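Local coordinates for periplasmic binding protein (Thermotoga lettingae TMO, PDB 4RY8) that binds 5-methylthioribose and probably delivers it, as a periplasmic solute-binding protein, to a sugar transporter in the membrane, at residues A130-V144 with F164-V176. Sequence-based numbering, arbitrary orientation.
Sequences AVDFAGNANVIYVNV and FPGIKEVAKIGAV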
ATOM      1  N   ALA C 130       1.350  -4.398 -13.138  1.00 19.75           N
ATOM      2  CA  ALA C 130       0.149  -3.921 -13.829  1.00 19.85           C
ATOM      3  C   ALA C 130       0.401  -2.702 -14.642  1.00 22.44           C
ATOM      4  O   ALA C 130       0.105  -2.659 -15.801  1.00 25.58           O
ATOM      5  CB  ALA C 130      -0.948  -3.657 -12.811  1.00 25.41           C
ATOM      6  N   VAL C 131       0.981  -1.710 -14.003  1.00 21.53           N
ATOM      7  CA  VAL C 131       1.387  -0.491 -14.659  1.00 23.12           C
ATOM      8  C   VAL C 131       2.456  -0.691 -15.794  1.00 22.30           C
ATOM      9  O   VAL C 131       2.360  -0.064 -16.862  1.00 23.05           O
ATOM     10  CB  VAL C 131       1.874   0.519 -13.581  1.00 23.73           C
ATOM     11  CG1 VAL C 131       2.540   1.734 -14.213  1.00 32.75           C
ATOM     12  CG2 VAL C 131       0.699   0.930 -12.725  1.00 32.38           C
ATOM     13  N   ASP C 132       3.484  -1.497 -15.564  1.00 20.63           N
ATOM     14  CA  ASP C 132       4.443  -1.764 -16.613  1.00 21.80           C
ATOM     15  C   ASP C 132       3.829  -2.352 -17.843  1.00 21.83           C
ATOM     16  O   ASP C 132       4.305  -2.122 -18.936  1.00 21.96           O
ATOM     17  CB  ASP C 132       5.527  -2.720 -16.121  1.00 31.14           C
ATOM     18  CG  ASP C 132       6.626  -2.010 -15.342  1.00 32.02           C
ATOM     19  OD1 ASP C 132       6.487  -0.791 -15.084  1.00 27.49           O
ATOM     20  OD2 ASP C 132       7.616  -2.694 -14.998  1.00 29.49           O
ATOM     21  N   PHE C 133       2.789  -3.160 -17.675  1.00 20.53           N
ATOM     22  CA  PHE C 133       2.085  -3.730 -18.797  1.00 20.78           C
ATOM     23  C   PHE C 133       0.833  -2.934 -19.233  1.00 21.74           C
ATOM     24  O   PHE C 133       0.037  -3.437 -20.031  1.00 21.48           O
ATOM     25  CB  PHE C 133       1.710  -5.193 -18.425  1.00 20.17           C
ATOM     26  CG  PHE C 133       2.841  -6.149 -18.588  1.00 20.38           C
ATOM     27  CD1 PHE C 133       3.768  -6.327 -17.576  1.00 19.54           C
ATOM     28  CD2 PHE C 133       2.997  -6.871 -19.781  1.00 22.97           C
ATOM     29  CE1 PHE C 133       4.817  -7.210 -17.728  1.00 19.71           C
ATOM     30  CE2 PHE C 133       4.028  -7.753 -19.936  1.00 23.52           C
ATOM     31  CZ  PHE C 133       4.954  -7.919 -18.916  1.00 23.69           C
ATOM     32  N   ALA C 134       0.660  -1.693 -18.756  1.00 21.78           N
ATOM     33  CA  ALA C 134      -0.566  -0.914 -19.037  1.00 22.99           C
ATOM     34  C   ALA C 134      -1.831  -1.754 -18.840  1.00 23.88           C
ATOM     35  O   ALA C 134      -2.747  -1.640 -19.623  1.00 23.22           O
ATOM     36  CB  ALA C 134      -0.583  -0.324 -20.436  1.00 23.81           C
ATOM     37  N   GLY C 135      -1.854  -2.578 -17.796  1.00 21.79           N
ATOM     38  CA  GLY C 135      -3.031  -3.377 -17.408  1.00 26.68           C
ATOM     39  C   GLY C 135      -3.409  -4.562 -18.276  1.00 22.29           C
ATOM     40  O   GLY C 135      -4.487  -5.146 -18.057  1.00 26.77           O
ATOM     41  N   ASN C 136      -2.563  -4.919 -19.251  1.00 21.29           N
ATOM     42  CA  ASN C 136      -2.710  -6.166 -20.029  1.00 28.56           C
ATOM     43  C   ASN C 136      -1.461  -7.078 -19.971  1.00 24.37           C
ATOM     44  O   ASN C 136      -0.378  -6.717 -20.470  1.00 23.89           O
ATOM     45  CB  ASN C 136      -3.007  -5.842 -21.496  1.00 28.52           C
ATOM     46  CG  ASN C 136      -4.340  -5.159 -21.679  1.00 36.98           C
ATOM     47  OD1 ASN C 136      -5.406  -5.748 -21.454  1.00 32.04           O
ATOM     48  ND2 ASN C 136      -4.294  -3.902 -22.051  1.00 37.05           N
ATOM     49  N   ALA C 137      -1.625  -8.259 -19.383  1.00 22.15           N
ATOM     50  CA  ALA C 137      -0.554  -9.232 -19.234  1.00 21.08           C
ATOM     51  C   ALA C 137      -1.124 -10.614 -18.973  1.00 21.57           C
ATOM     52  O   ALA C 137      -2.141 -10.729 -18.305  1.00 23.15           O
ATOM     53  CB  ALA C 137       0.344  -8.896 -18.066  1.00 18.97           C
ATOM     54  N   ASN C 138      -0.371 -11.635 -19.404  1.00 23.36           N
ATOM     55  CA  ASN C 138      -0.630 -13.050 -19.091  1.00 25.82           C
ATOM     56  C   ASN C 138       0.396 -13.590 -18.058  1.00 22.43           C
ATOM     57  O   ASN C 138       1.522 -13.960 -18.391  1.00 25.97           O
ATOM     58  CB  ASN C 138      -0.564 -13.879 -20.382  1.00 37.20           C
ATOM     59  CG  ASN C 138      -1.618 -13.474 -21.409  1.00 34.14           C
ATOM     60  OD1 ASN C 138      -1.356 -13.456 -22.613  1.00 39.15           O
ATOM     61  ND2 ASN C 138      -2.801 -13.169 -20.939  1.00 27.00           N
ATOM     62  N   VAL C 139      -0.023 -13.657 -16.808  1.00 20.21           N
ATOM     63  CA  VAL C 139       0.888 -13.821 -15.702  1.00 19.65           C
ATOM     64  C   VAL C 139       0.934 -15.237 -15.219  1.00 20.69           C
ATOM     65  O   VAL C 139      -0.150 -15.842 -14.929  1.00 20.69           O
ATOM     66  CB  VAL C 139       0.443 -12.917 -14.513  1.00 19.45           C
ATOM     67  CG1 VAL C 139       1.410 -13.053 -13.342  1.00 22.83           C
ATOM     68  CG2 VAL C 139       0.340 -11.476 -14.977  1.00 29.68           C
ATOM     69  N   ILE C 140       2.168 -15.738 -15.101  1.00 19.19           N
ATOM     70  CA  ILE C 140       2.516 -16.939 -14.290  1.00 18.97           C
ATOM     71  C   ILE C 140       2.790 -16.519 -12.858  1.00 19.81           C
ATOM     72  O   ILE C 140       3.736 -15.810 -12.566  1.00 23.06           O
ATOM     73  CB  ILE C 140       3.685 -17.747 -14.872  1.00 19.02           C
ATOM     74  CG1 ILE C 140       3.265 -18.258 -16.287  1.00 21.00           C
ATOM     75  CG2 ILE C 140       4.080 -18.903 -13.924  1.00 19.42           C
ATOM     76  CD1 ILE C 140       4.366 -18.792 -17.158  1.00 24.35           C
ATOM     77  N   TYR C 141       1.920 -16.941 -11.954  1.00 21.42           N
ATOM     78  CA  TYR C 141       1.977 -16.534 -10.543  1.00 17.84           C
ATOM     79  C   TYR C 141       2.692 -17.620  -9.759  1.00 19.99           C
ATOM     80  O   TYR C 141       2.257 -18.785  -9.739  1.00 25.39           O
ATOM     81  CB  TYR C 141       0.560 -16.425 -10.027  1.00 17.96           C
ATOM     82  CG  TYR C 141       0.351 -16.022  -8.578  1.00 18.53           C
ATOM     83  CD1 TYR C 141       1.080 -14.997  -7.978  1.00 15.48           C
ATOM     84  CD2 TYR C 141      -0.692 -16.555  -7.861  1.00 16.08           C
ATOM     85  CE1 TYR C 141       0.832 -14.630  -6.685  1.00 15.20           C
ATOM     86  CE2 TYR C 141      -0.940 -16.183  -6.570  1.00 15.80           C
ATOM     87  CZ  TYR C 141      -0.192 -15.192  -5.997  1.00 22.07           C
ATOM     88  OH  TYR C 141      -0.489 -14.795  -4.740  1.00 23.69           O
ATOM     89  N   VAL C 142       3.748 -17.248  -9.053  1.00 17.58           N
ATOM     90  CA  VAL C 142       4.494 -18.238  -8.271  1.00 17.85           C
ATOM     91  C   VAL C 142       4.360 -17.926  -6.786  1.00 21.21           C
ATOM     92  O   VAL C 142       4.922 -16.931  -6.250  1.00 16.60           O
ATOM     93  CB  VAL C 142       5.943 -18.329  -8.656  1.00 20.18           C
ATOM     94  CG1 VAL C 142       6.516 -19.634  -8.131  1.00 27.09           C
ATOM     95  CG2 VAL C 142       6.145 -18.173 -10.160  1.00 21.01           C
ATOM     96  N   ASN C 143       3.545 -18.749  -6.136  1.00 18.09           N
ATOM     97  CA  ASN C 143       3.253 -18.584  -4.733  1.00 17.11           C
ATOM     98  C   ASN C 143       2.498 -19.792  -4.282  1.00 22.08           C
ATOM     99  O   ASN C 143       2.016 -20.564  -5.121  1.00 23.02           O
ATOM    100  CB  ASN C 143       2.401 -17.323  -4.507  1.00 21.27           C
ATOM    101  CG  ASN C 143       2.392 -16.857  -3.062  1.00 16.25           C
ATOM    102  OD1 ASN C 143       3.256 -17.225  -2.249  1.00 18.14           O
ATOM    103  ND2 ASN C 143       1.433 -16.028  -2.740  1.00 18.74           N
ATOM    104  N   VAL C 144       2.437 -19.964  -2.957  1.00 20.67           N
ATOM    105  CA  VAL C 144       1.779 -21.118  -2.321  1.00 20.89           C
ATOM    106  C   VAL C 144       1.105 -20.680  -1.031  1.00 19.46           C
ATOM    107  O   VAL C 144       1.570 -19.748  -0.372  1.00 24.50           O
ATOM    108  CB  VAL C 144       2.818 -22.214  -1.980  1.00 30.70           C
ATOM    109  CG1 VAL C 144       3.854 -22.326  -3.062  1.00 43.46           C
ATOM    110  CG2 VAL C 144       3.551 -21.944  -0.677  1.00 31.44           C
ATOM    111  N   PHE C 164      -7.403  -4.189 -12.317  1.00 19.80           N
ATOM    112  CA  PHE C 164      -6.887  -4.317 -13.676  1.00 21.87           C
ATOM    113  C   PHE C 164      -7.297  -5.651 -14.336  1.00 20.75           C
ATOM    114  O   PHE C 164      -6.507  -6.603 -14.332  1.00 21.01           O
ATOM    115  CB  PHE C 164      -5.364  -4.234 -13.673  1.00 22.01           C
ATOM    116  CG  PHE C 164      -4.801  -3.031 -12.954  1.00 21.57           C
ATOM    117  CD1 PHE C 164      -4.646  -1.815 -13.612  1.00 31.89           C
ATOM    118  CD2 PHE C 164      -4.369  -3.129 -11.645  1.00 22.23           C
ATOM    119  CE1 PHE C 164      -4.088  -0.712 -12.963  1.00 23.30           C
ATOM    120  CE2 PHE C 164      -3.819  -2.024 -10.979  1.00 21.68           C
ATOM    121  CZ  PHE C 164      -3.657  -0.827 -11.643  1.00 25.94           C
ATOM    122  N   PRO C 165      -8.481  -5.708 -14.953  1.00 22.02           N
ATOM    123  CA  PRO C 165      -8.963  -7.026 -15.390  1.00 25.74           C
ATOM    124  C   PRO C 165      -8.315  -7.578 -16.655  1.00 27.48           C
ATOM    125  O   PRO C 165      -8.573  -8.741 -17.012  1.00 24.39           O
ATOM    126  CB  PRO C 165     -10.477  -6.818 -15.564  1.00 38.54           C
ATOM    127  CG  PRO C 165     -10.627  -5.361 -15.800  1.00 29.56           C
ATOM    128  CD  PRO C 165      -9.506  -4.664 -15.078  1.00 28.44           C
ATOM    129  N   GLY C 166      -7.467  -6.788 -17.315  1.00 20.94           N
ATOM    130  CA  GLY C 166      -6.600  -7.323 -18.317  1.00 20.93           C
ATOM    131  C   GLY C 166      -5.345  -8.020 -17.799  1.00 20.39           C
ATOM    132  O   GLY C 166      -4.639  -8.629 -18.573  1.00 25.47           O
ATOM    133  N   ILE C 167      -5.059  -7.934 -16.499  1.00 20.04           N
ATOM    134  CA  ILE C 167      -3.930  -8.617 -15.888  1.00 19.83           C
ATOM    135  C   ILE C 167      -4.454  -9.983 -15.497  1.00 28.56           C
ATOM    136  O   ILE C 167      -5.259 -10.097 -14.555  1.00 25.35           O
ATOM    137  CB  ILE C 167      -3.409  -7.851 -14.667  1.00 19.33           C
ATOM    138  CG1 ILE C 167      -2.949  -6.465 -15.099  1.00 23.01           C
ATOM    139  CG2 ILE C 167      -2.226  -8.572 -14.028  1.00 23.25           C
ATOM    140  CD1 ILE C 167      -1.687  -6.460 -15.931  1.00 25.76           C
ATOM    141  N   LYS C 168      -4.063 -11.007 -16.260  1.00 26.67           N
ATOM    142  CA  LYS C 168      -4.731 -12.319 -16.142  1.00 24.04           C
ATOM    143  C   LYS C 168      -3.784 -13.319 -15.486  1.00 23.30           C
ATOM    144  O   LYS C 168      -2.616 -13.356 -15.813  1.00 20.82           O
ATOM    145  CB  LYS C 168      -5.114 -12.904 -17.508  1.00 36.82           C
ATOM    146  CG  LYS C 168      -5.998 -12.046 -18.387  1.00 64.29           C
ATOM    147  CD  LYS C 168      -7.437 -12.081 -17.930  1.00 48.58           C
ATOM    148  CE  LYS C 168      -8.302 -11.157 -18.781  1.00 86.04           C
ATOM    149  NZ  LYS C 168      -8.508 -11.668 -20.161  1.00 83.04           N
ATOM    150  N   GLU C 169      -4.297 -14.152 -14.579  1.00 22.97           N
ATOM    151  CA  GLU C 169      -3.497 -15.229 -14.044  1.00 19.18           C
ATOM    152  C   GLU C 169      -3.701 -16.381 -15.007  1.00 27.62           C
ATOM    153  O   GLU C 169      -4.807 -16.821 -15.188  1.00 21.87           O
ATOM    154  CB  GLU C 169      -3.954 -15.615 -12.631  1.00 22.54           C
ATOM    155  CG  GLU C 169      -3.122 -16.735 -12.008  1.00 23.48           C
ATOM    156  CD  GLU C 169      -3.429 -17.004 -10.544  1.00 28.08           C
ATOM    157  OE1 GLU C 169      -3.577 -16.074  -9.706  1.00 24.38           O
ATOM    158  OE2 GLU C 169      -3.475 -18.190 -10.211  1.00 25.74           O
ATOM    159  N   VAL C 170      -2.648 -16.837 -15.662  1.00 25.23           N
ATOM    160  CA  VAL C 170      -2.770 -17.980 -16.567  1.00 22.54           C
ATOM    161  C   VAL C 170      -2.201 -19.278 -15.973  1.00 25.98           C
ATOM    162  O   VAL C 170      -2.469 -20.358 -16.501  1.00 29.54           O
ATOM    163  CB  VAL C 170      -2.115 -17.713 -17.935  1.00 23.53           C
ATOM    164  CG1 VAL C 170      -2.690 -16.457 -18.574  1.00 31.99           C
ATOM    165  CG2 VAL C 170      -0.605 -17.626 -17.803  1.00 21.69           C
ATOM    166  N   ALA C 171      -1.413 -19.170 -14.907  1.00 22.94           N
ATOM    167  CA  ALA C 171      -0.969 -20.310 -14.091  1.00 23.64           C
ATOM    168  C   ALA C 171      -0.536 -19.851 -12.712  1.00 22.30           C
ATOM    169  O   ALA C 171       0.004 -18.717 -12.554  1.00 22.56           O
ATOM    170  CB  ALA C 171       0.160 -21.088 -14.747  1.00 25.39           C
ATOM    171  N   LYS C 172      -0.818 -20.710 -11.722  1.00 23.75           N
ATOM    172  CA  LYS C 172      -0.249 -20.657 -10.357  1.00 28.12           C
ATOM    173  C   LYS C 172       0.695 -21.838 -10.080  1.00 31.21           C
ATOM    174  O   LYS C 172       0.283 -22.998 -10.107  1.00 22.26           O
ATOM    175  CB  LYS C 172      -1.364 -20.721  -9.295  1.00 23.64           C
ATOM    176  CG  LYS C 172      -0.890 -20.382  -7.885  1.00 27.98           C
ATOM    177  CD  LYS C 172      -2.035 -20.340  -6.871  1.00 24.98           C
ATOM    178  CE  LYS C 172      -1.463 -20.364  -5.498  1.00 22.91           C
ATOM    179  NZ  LYS C 172      -2.372 -19.810  -4.500  1.00 29.02           N
ATOM    180  N   ILE C 173       1.950 -21.569  -9.758  1.00 22.24           N
ATOM    181  CA  ILE C 173       2.874 -22.674  -9.493  1.00 21.85           C
ATOM    182  C   ILE C 173       3.652 -22.388  -8.250  1.00 23.42           C
ATOM    183  O   ILE C 173       3.680 -21.231  -7.739  1.00 26.21           O
ATOM    184  CB  ILE C 173       3.818 -22.941 -10.695  1.00 26.31           C
ATOM    185  CG1 ILE C 173       4.709 -21.747 -10.959  1.00 26.66           C
ATOM    186  CG2 ILE C 173       3.032 -23.314 -11.949  1.00 25.50           C
ATOM    187  CD1 ILE C 173       5.611 -21.948 -12.156  1.00 33.57           C
ATOM    188  N   GLY C 174       4.317 -23.423  -7.770  1.00 20.68           N
ATOM    189  CA  GLY C 174       5.177 -23.288  -6.624  1.00 20.53           C
ATOM    190  C   GLY C 174       4.846 -24.152  -5.424  1.00 22.77           C
ATOM    191  O   GLY C 174       3.675 -24.386  -5.085  1.00 24.71           O
ATOM    192  N   ALA C 175       5.917 -24.637  -4.806  1.00 25.11           N
ATOM    193  CA  ALA C 175       5.878 -25.330  -3.536  1.00 25.71           C
ATOM    194  C   ALA C 175       7.153 -25.000  -2.793  1.00 21.15           C
ATOM    195  O   ALA C 175       8.203 -24.766  -3.403  1.00 27.27           O
ATOM    196  CB  ALA C 175       5.756 -26.831  -3.754  1.00 27.28           C
ATOM    197  N   VAL C 176       7.063 -24.999  -1.473  1.00 25.67           N
ATOM    198  CA  VAL C 176       8.210 -24.772  -0.609  1.00 34.93           C
ATOM    199  C   VAL C 176       8.752 -26.145  -0.206  1.00 27.34           C
ATOM    200  O   VAL C 176       8.103 -26.867   0.523  1.00 26.62           O
ATOM    201  CB  VAL C 176       7.806 -23.983   0.661  1.00 27.07           C
ATOM    202  CG1 VAL C 176       8.991 -23.866   1.621  1.00 32.97           C
ATOM    203  CG2 VAL C 176       7.257 -22.618   0.278  1.00 34.46           C
TER
HETATM  204  O   HOH W   1       1.748 -23.148  -5.837  1.00 27.59           O
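The carbonyl O of Ala171 accepts a hydrogen bond from the backbone N of Tyr141 (2.7 Å), nearly straight at the hydrogen, and also lies 3.5 Å from Ile140 CA in a CA-H...O contact. Parallel pairing joins strand 167-173, outermost in its sheet within the chain, to strand 137-142; a beta bulge at Val170 shifts the register by one, and Val139 O accepts from Val170 N. Tyr141, with CG anti to the backbone N (chi1 180°), stands on the face covered by helix 148-163. Its CD2 meets Glu169 OE1 at 3.5 Å, ring and carboxylate planes 47° apart, while CG of the extended Lys172 runs alongside, 3.8 Å from the same CD2. Tyr141 OH accepts from Asn143 ND2 and also bonds Asp154; Glu169 OE1 forms a salt bridge with Lys161 and a hydrogen bond with Trp157. A leucine in place of Tyr141 would probably leave Asn143 ND2 and Asp154 without their shared hydroxyl. At the end of helix 118-132, Ala130 CB sits over one face of the Phe164 ring. The contact thus closes a right-handed beta-alpha-beta crossover, with Tyr141 and Glu169 bonding to connecting helix 148-163 on one face while Ile140 and Ile173 pack against helix 180-194 on the other.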